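PDB 4TN5: fructose-like phosphotransferase enzyme IIB component 3 from Escherichia coli K12, which probably passes a phosphoryl group from EIIA, by way of a phosphocysteine, to fructose as the sugar is taken up through EIIC. Local coordinates for residues M1-V14 with K32-G44. Numbering follows the deposited sequence.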
HETATM    1  N   MSE A   1      -7.238  13.615  19.089  1.00104.46           N
HETATM    2  CA  MSE A   1      -8.413  12.753  19.121  1.00106.14           C
HETATM    3  C   MSE A   1      -8.290  11.637  18.090  1.00 94.98           C
HETATM    4  O   MSE A   1      -9.164  10.776  17.984  1.00 96.65           O
HETATM    5  CB  MSE A   1      -9.682  13.570  18.871  1.00116.86           C
HETATM    6  CG  MSE A   1      -9.798  14.116  17.458  1.00119.64           C
HETATM    7 SE   MSE A   1     -11.193  15.466  17.281  1.00111.62          SE
HETATM    8  CE  MSE A   1     -10.155  17.034  17.800  1.00107.13           C
ATOM      9  N   ALA A   2      -7.202  11.664  17.326  1.00 73.53           N
ATOM     10  CA  ALA A   2      -6.911  10.607  16.367  1.00 61.47           C
ATOM     11  C   ALA A   2      -6.242   9.441  17.086  1.00 53.82           C
ATOM     12  O   ALA A   2      -5.554   9.636  18.087  1.00 49.00           O
ATOM     13  CB  ALA A   2      -6.019  11.129  15.254  1.00 58.03           C
ATOM     14  N   TYR A   3      -6.446   8.231  16.577  1.00 49.96           N
ATOM     15  CA  TYR A   3      -5.924   7.042  17.243  1.00 50.85           C
ATOM     16  C   TYR A   3      -5.011   6.208  16.347  1.00 52.73           C
ATOM     17  O   TYR A   3      -5.408   5.760  15.273  1.00 48.81           O
ATOM     18  CB  TYR A   3      -7.067   6.186  17.791  1.00 56.23           C
ATOM     19  CG  TYR A   3      -6.599   4.938  18.498  1.00 56.11           C
ATOM     20  CD1 TYR A   3      -5.736   5.014  19.583  1.00 52.13           C
ATOM     21  CD2 TYR A   3      -7.021   3.683  18.083  1.00 66.44           C
ATOM     22  CE1 TYR A   3      -5.305   3.875  20.233  1.00 50.65           C
ATOM     23  CE2 TYR A   3      -6.596   2.539  18.727  1.00 70.46           C
ATOM     24  CZ  TYR A   3      -5.738   2.640  19.801  1.00 57.87           C
ATOM     25  OH  TYR A   3      -5.312   1.501  20.445  1.00 61.34           O
ATOM     26  N   LEU A   4      -3.786   5.995  16.818  1.00 54.24           N
ATOM     27  CA  LEU A   4      -2.754   5.311  16.052  1.00 46.51           C
ATOM     28  C   LEU A   4      -2.364   3.993  16.710  1.00 44.03           C
ATOM     29  O   LEU A   4      -2.202   3.927  17.925  1.00 49.33           O
ATOM     30  CB  LEU A   4      -1.522   6.216  15.949  1.00 43.32           C
ATOM     31  CG  LEU A   4      -0.240   5.688  15.300  1.00 50.22           C
ATOM     32  CD1 LEU A   4      -0.245   5.927  13.800  1.00 55.75           C
ATOM     33  CD2 LEU A   4       0.981   6.326  15.942  1.00 46.91           C
ATOM     34  N   VAL A   5      -2.228   2.937  15.915  1.00 36.38           N
ATOM     35  CA  VAL A   5      -1.628   1.702  16.409  1.00 34.47           C
ATOM     36  C   VAL A   5      -0.268   1.524  15.749  1.00 35.35           C
ATOM     37  O   VAL A   5      -0.066   1.942  14.610  1.00 36.51           O
ATOM     38  CB  VAL A   5      -2.513   0.461  16.160  1.00 40.72           C
ATOM     39  CG1 VAL A   5      -3.808   0.562  16.955  1.00 40.18           C
ATOM     40  CG2 VAL A   5      -2.796   0.286  14.678  1.00 45.73           C
ATOM     41  N   ALA A   6       0.670   0.919  16.464  1.00 39.30           N
ATOM     42  CA  ALA A   6       2.031   0.828  15.957  1.00 29.15           C
ATOM     43  C   ALA A   6       2.714  -0.490  16.288  1.00 28.78           C
ATOM     44  O   ALA A   6       2.426  -1.121  17.305  1.00 32.97           O
ATOM     45  CB  ALA A   6       2.857   1.987  16.471  1.00 19.47           C
ATOM     46  N   VAL A   7       3.624  -0.895  15.411  1.00 36.04           N
ATOM     47  CA  VAL A   7       4.456  -2.061  15.651  1.00 37.74           C
ATOM     48  C   VAL A   7       5.910  -1.727  15.350  1.00 40.07           C
ATOM     49  O   VAL A   7       6.249  -1.331  14.234  1.00 44.07           O
ATOM     50  CB  VAL A   7       4.031  -3.265  14.792  1.00 42.03           C
ATOM     51  CG1 VAL A   7       4.983  -4.427  15.015  1.00 48.42           C
ATOM     52  CG2 VAL A   7       2.603  -3.677  15.112  1.00 38.19           C
ATOM     53  N   THR A   8       6.763  -1.870  16.357  1.00 30.68           N
ATOM     54  CA  THR A   8       8.193  -1.683  16.172  1.00 38.48           C
ATOM     55  C   THR A   8       8.876  -3.043  16.222  1.00 45.40           C
ATOM     56  O   THR A   8       8.605  -3.847  17.114  1.00 55.71           O
ATOM     57  CB  THR A   8       8.788  -0.756  17.246  1.00 45.01           C
ATOM     58  OG1 THR A   8       8.555  -1.313  18.545  1.00 35.77           O
ATOM     59  CG2 THR A   8       8.143   0.618  17.173  1.00 40.85           C
ATOM     60  N   ALA A   9       9.754  -3.309  15.262  1.00 39.60           N
ATOM     61  CA  ALA A   9      10.381  -4.622  15.184  1.00 48.08           C
ATOM     62  C   ALA A   9      11.866  -4.572  14.848  1.00 57.06           C
ATOM     63  O   ALA A   9      12.296  -3.835  13.962  1.00 54.70           O
ATOM     64  CB  ALA A   9       9.645  -5.501  14.188  1.00 51.60           C
ATOM     65  N   CYS A  10      12.639  -5.376  15.566  1.00 62.08           N
ATOM     66  CA  CYS A  10      14.067  -5.512  15.316  1.00 69.23           C
ATOM     67  C   CYS A  10      14.558  -6.889  15.734  1.00 76.77           C
ATOM     68  O   CYS A  10      14.250  -7.343  16.834  1.00 75.66           O
ATOM     69  CB  CYS A  10      14.852  -4.461  16.092  1.00 72.88           C
ATOM     70  SG  CYS A  10      16.627  -4.781  16.066  1.00130.68           S
ATOM     71  N   VAL A  11      15.319  -7.553  14.868  1.00 89.92           N
ATOM     72  CA  VAL A  11      15.918  -8.831  15.239  1.00 94.68           C
ATOM     73  C   VAL A  11      16.958  -8.678  16.337  1.00 97.77           C
ATOM     74  O   VAL A  11      17.044  -9.513  17.235  1.00 98.71           O
ATOM     75  CB  VAL A  11      16.583  -9.569  14.045  1.00 89.01           C
ATOM     76  CG1 VAL A  11      15.540 -10.089  13.089  1.00 91.15           C
ATOM     77  CG2 VAL A  11      17.594  -8.665  13.324  1.00 89.26           C
ATOM     78  N   SER A  12      17.753  -7.614  16.269  1.00101.12           N
ATOM     79  CA  SER A  12      18.893  -7.507  17.166  1.00111.25           C
ATOM     80  C   SER A  12      18.478  -6.998  18.535  1.00119.93           C
ATOM     81  O   SER A  12      18.791  -5.874  18.935  1.00110.45           O
ATOM     82  CB  SER A  12      20.032  -6.667  16.571  1.00112.64           C
ATOM     83  OG  SER A  12      19.884  -5.310  16.914  1.00114.25           O
ATOM     84  N   GLY A  13      17.754  -7.863  19.236  1.00 86.68           N
ATOM     85  CA  GLY A  13      17.498  -7.699  20.647  1.00 98.02           C
ATOM     86  C   GLY A  13      16.439  -6.696  21.036  1.00 96.31           C
ATOM     87  O   GLY A  13      15.709  -6.138  20.215  1.00 84.59           O
ATOM     88  N   VAL A  14      16.349  -6.455  22.341  1.00 93.18           N
ATOM     89  CA  VAL A  14      15.377  -5.512  22.880  1.00 96.75           C
ATOM     90  C   VAL A  14      15.864  -4.081  23.097  1.00 93.57           C
ATOM     91  O   VAL A  14      15.365  -3.368  23.967  1.00 93.63           O
ATOM     92  CB  VAL A  14      14.693  -6.069  24.143  1.00 93.14           C
ATOM     93  CG1 VAL A  14      13.883  -7.310  23.804  1.00 92.35           C
ATOM     94  CG2 VAL A  14      15.728  -6.376  25.215  1.00 99.48           C
ATOM     95  N   LYS A  32      -1.224  14.809  20.606  1.00 73.39           N
ATOM     96  CA  LYS A  32      -2.454  14.406  21.265  1.00 70.96           C
ATOM     97  C   LYS A  32      -3.181  13.325  20.510  1.00 71.76           C
ATOM     98  O   LYS A  32      -4.405  13.346  20.355  1.00 72.33           O
ATOM     99  CB  LYS A  32      -3.345  15.597  21.540  1.00 78.19           C
ATOM    100  CG  LYS A  32      -2.977  16.180  22.854  1.00 89.25           C
ATOM    101  CD  LYS A  32      -1.687  16.970  22.872  1.00 92.37           C
ATOM    102  CE  LYS A  32      -1.308  17.224  24.316  1.00 92.82           C
ATOM    103  NZ  LYS A  32      -0.189  18.180  24.491  1.00 88.02           N
ATOM    104  N   TRP A  33      -2.385  12.382  20.036  1.00 59.69           N
ATOM    105  CA  TRP A  33      -2.886  11.200  19.385  1.00 44.49           C
ATOM    106  C   TRP A  33      -2.912  10.073  20.399  1.00 42.83           C
ATOM    107  O   TRP A  33      -1.954   9.886  21.147  1.00 50.77           O
ATOM    108  CB  TRP A  33      -1.961  10.826  18.234  1.00 47.67           C
ATOM    109  CG  TRP A  33      -2.119  11.671  17.016  1.00 48.70           C
ATOM    110  CD1 TRP A  33      -3.070  12.621  16.788  1.00 54.07           C
ATOM    111  CD2 TRP A  33      -1.300  11.634  15.847  1.00 47.23           C
ATOM    112  NE1 TRP A  33      -2.891  13.180  15.547  1.00 57.88           N
ATOM    113  CE2 TRP A  33      -1.808  12.588  14.948  1.00 51.82           C
ATOM    114  CE3 TRP A  33      -0.182  10.882  15.474  1.00 44.82           C
ATOM    115  CZ2 TRP A  33      -1.238  12.813  13.697  1.00 54.44           C
ATOM    116  CZ3 TRP A  33       0.383  11.105  14.236  1.00 48.65           C
ATOM    117  CH2 TRP A  33      -0.144  12.061  13.361  1.00 53.88           C
ATOM    118  N   GLY A  34      -4.014   9.333  20.441  1.00 44.57           N
ATOM    119  CA  GLY A  34      -4.058   8.108  21.213  1.00 47.28           C
ATOM    120  C   GLY A  34      -3.182   7.099  20.501  1.00 47.28           C
ATOM    121  O   GLY A  34      -3.099   7.114  19.272  1.00 50.14           O
ATOM    122  N   VAL A  35      -2.515   6.233  21.257  1.00 46.28           N
ATOM    123  CA  VAL A  35      -1.587   5.290  20.644  1.00 34.91           C
ATOM    124  C   VAL A  35      -1.347   4.018  21.459  1.00 39.59           C
ATOM    125  O   VAL A  35      -1.120   4.067  22.670  1.00 59.27           O
ATOM    126  CB  VAL A  35      -0.238   5.970  20.297  1.00 67.43           C
ATOM    127  CG1 VAL A  35       0.428   6.522  21.549  1.00 63.76           C
ATOM    128  CG2 VAL A  35       0.684   5.001  19.569  1.00 67.65           C
ATOM    129  N   SER A  36      -1.420   2.880  20.777  1.00 36.39           N
ATOM    130  CA  SER A  36      -1.040   1.596  21.350  1.00 33.04           C
ATOM    131  C   SER A  36       0.079   1.007  20.500  1.00 34.08           C
ATOM    132  O   SER A  36      -0.034   0.939  19.277  1.00 39.41           O
ATOM    133  CB  SER A  36      -2.234   0.643  21.381  1.00 49.97           C
ATOM    134  OG  SER A  36      -3.326   1.214  22.079  1.00 62.91           O
ATOM    135  N   ILE A  37       1.160   0.586  21.147  1.00 38.83           N
ATOM    136  CA  ILE A  37       2.332   0.110  20.420  1.00 41.60           C
ATOM    137  C   ILE A  37       2.656  -1.351  20.712  1.00 43.85           C
ATOM    138  O   ILE A  37       2.912  -1.725  21.857  1.00 41.71           O
ATOM    139  CB  ILE A  37       3.572   0.968  20.733  1.00 34.72           C
ATOM    140  CG1 ILE A  37       3.249   2.453  20.560  1.00 35.70           C
ATOM    141  CG2 ILE A  37       4.739   0.562  19.846  1.00 43.25           C
ATOM    142  CD1 ILE A  37       4.403   3.371  20.902  1.00 40.70           C
ATOM    143  N   GLU A  38       2.646  -2.169  19.666  1.00 46.17           N
ATOM    144  CA  GLU A  38       3.042  -3.566  19.781  1.00 47.88           C
ATOM    145  C   GLU A  38       4.543  -3.694  19.575  1.00 49.12           C
ATOM    146  O   GLU A  38       5.112  -3.080  18.672  1.00 44.06           O
ATOM    147  CB  GLU A  38       2.297  -4.425  18.758  1.00 53.40           C
ATOM    148  CG  GLU A  38       2.748  -5.878  18.712  1.00 64.30           C
ATOM    149  CD  GLU A  38       1.916  -6.719  17.763  1.00 63.98           C
ATOM    150  OE1 GLU A  38       0.676  -6.566  17.763  1.00 58.01           O
ATOM    151  OE2 GLU A  38       2.501  -7.530  17.013  1.00 60.51           O
ATOM    152  N   THR A  39       5.184  -4.490  20.422  1.00 59.54           N
ATOM    153  CA  THR A  39       6.617  -4.720  20.314  1.00 60.16           C
ATOM    154  C   THR A  39       6.913  -6.155  19.899  1.00 51.80           C
ATOM    155  O   THR A  39       6.396  -7.100  20.491  1.00 61.68           O
ATOM    156  CB  THR A  39       7.335  -4.408  21.641  1.00 69.55           C
ATOM    157  OG1 THR A  39       7.673  -3.015  21.687  1.00 64.30           O
ATOM    158  CG2 THR A  39       8.604  -5.235  21.771  1.00 74.94           C
ATOM    159  N   GLN A  40       7.737  -6.311  18.870  1.00 40.30           N
ATOM    160  CA  GLN A  40       8.188  -7.628  18.445  1.00 51.63           C
ATOM    161  C   GLN A  40       9.710  -7.683  18.468  1.00 58.20           C
ATOM    162  O   GLN A  40      10.374  -7.050  17.648  1.00 64.59           O
ATOM    163  CB  GLN A  40       7.656  -7.958  17.049  1.00 51.30           C
ATOM    164  CG  GLN A  40       6.137  -8.010  16.963  1.00 56.02           C
ATOM    165  CD  GLN A  40       5.640  -8.406  15.586  1.00 64.18           C
ATOM    166  OE1 GLN A  40       6.415  -8.836  14.732  1.00 61.43           O
ATOM    167  NE2 GLN A  40       4.337  -8.263  15.363  1.00 56.60           N
ATOM    168  N   GLY A  41      10.258  -8.436  19.415  1.00 76.85           N
ATOM    169  CA  GLY A  41      11.698  -8.535  19.567  1.00 83.90           C
ATOM    170  C   GLY A  41      12.157  -9.924  19.963  1.00 86.35           C
ATOM    171  O   GLY A  41      11.390 -10.884  19.899  1.00 86.08           O
ATOM    172  N   ALA A  42      13.415 -10.024  20.382  1.00 86.07           N
ATOM    173  CA  ALA A  42      14.005 -11.302  20.768  1.00 85.77           C
ATOM    174  C   ALA A  42      13.311 -11.909  21.986  1.00 82.61           C
ATOM    175  O   ALA A  42      13.391 -13.115  22.219  1.00 84.75           O
ATOM    176  CB  ALA A  42      15.496 -11.141  21.030  1.00 89.91           C
ATOM    177  N   LEU A  43      12.634 -11.066  22.760  1.00 71.16           N
ATOM    178  CA  LEU A  43      11.881 -11.526  23.921  1.00 74.71           C
ATOM    179  C   LEU A  43      10.446 -11.877  23.545  1.00 70.16           C
ATOM    180  O   LEU A  43       9.644 -12.254  24.399  1.00 73.44           O
ATOM    181  CB  LEU A  43      11.893 -10.471  25.029  1.00 80.96           C
ATOM    182  CG  LEU A  43      12.945 -10.620  26.132  1.00 85.30           C
ATOM    183  CD1 LEU A  43      14.350 -10.707  25.557  1.00 85.48           C
ATOM    184  CD2 LEU A  43      12.838  -9.469  27.120  1.00 84.52           C
ATOM    185  N   GLY A  44      10.126 -11.750  22.261  1.00 75.11           N
ATOM    186  CA  GLY A  44       8.802 -12.084  21.770  1.00 67.15           C
ATOM    187  C   GLY A  44       7.897 -10.874  21.640  1.00 65.61           C
ATOM    188  O   GLY A  44       8.349  -9.734  21.749  1.00 62.15           O
TER
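Backbone hydrogen bonds zip strand 3-9 to strand 34-41 in parallel register, from Gly34 N on Ala2 O to Gln40 N on Thr8 O. Donors and acceptors alternate between the two strands; the shortest bond, 2.6 Å from Glu38 N to Ala6 O, lies mid-strand, and Val35 CA adds a C-H...O contact of 3.1 Å to Leu4 O.

The side-chain hydrogen bonds form on the face that carries Tyr3, Val5 and Val7. With CG anti to its backbone N (chi1 -180°), the Tyr3 ring reaches along the neighbouring strand, its CD1 lying 3.4 Å from Gly34 O. The ring reaches Ser36 at its edge, where Tyr3 OH and Ser36 OG share a hydrogen bond of 2.6 Å nearly in the ring plane. A leucine in place of Tyr3 would probably leave the Ser36 hydroxyl without this mate and take from Arg56 the ring of its cation-pi contact. Farther along, Gln40 NE2 donates to Glu38 OE2 (2.6 Å, 165° at the hydrogen) with the acceptor in the amide plane, while Glu38 OE1 takes a salt bridge from Arg73; the buried carboxylate is thus held through both oxygens.

The two strands and helix 18-30 form a beta-alpha-beta unit of the EIIB type-2 domain, with strand 3-9 leading directly into Cys10, the inferred phosphocysteine intermediate.

Apolar contacts occupy both faces. Val7 CG2 lies beside Glu38 CB at 3.7 Å, and its CG1 borders the Gln40 amide. Leu4 and Val35, which both touch helix 18-30, run side by side, CD2 to CG2; on the same face Ala6 CB meets Ile37 CG2. Near the N-terminal end of the contact, Ala2 CB rests 3.6 Å from Trp33 CD1; beyond the strand ends the Val14 side chain crosses that of Leu43 at about a right angle, its CG1 against Leu43 CD1.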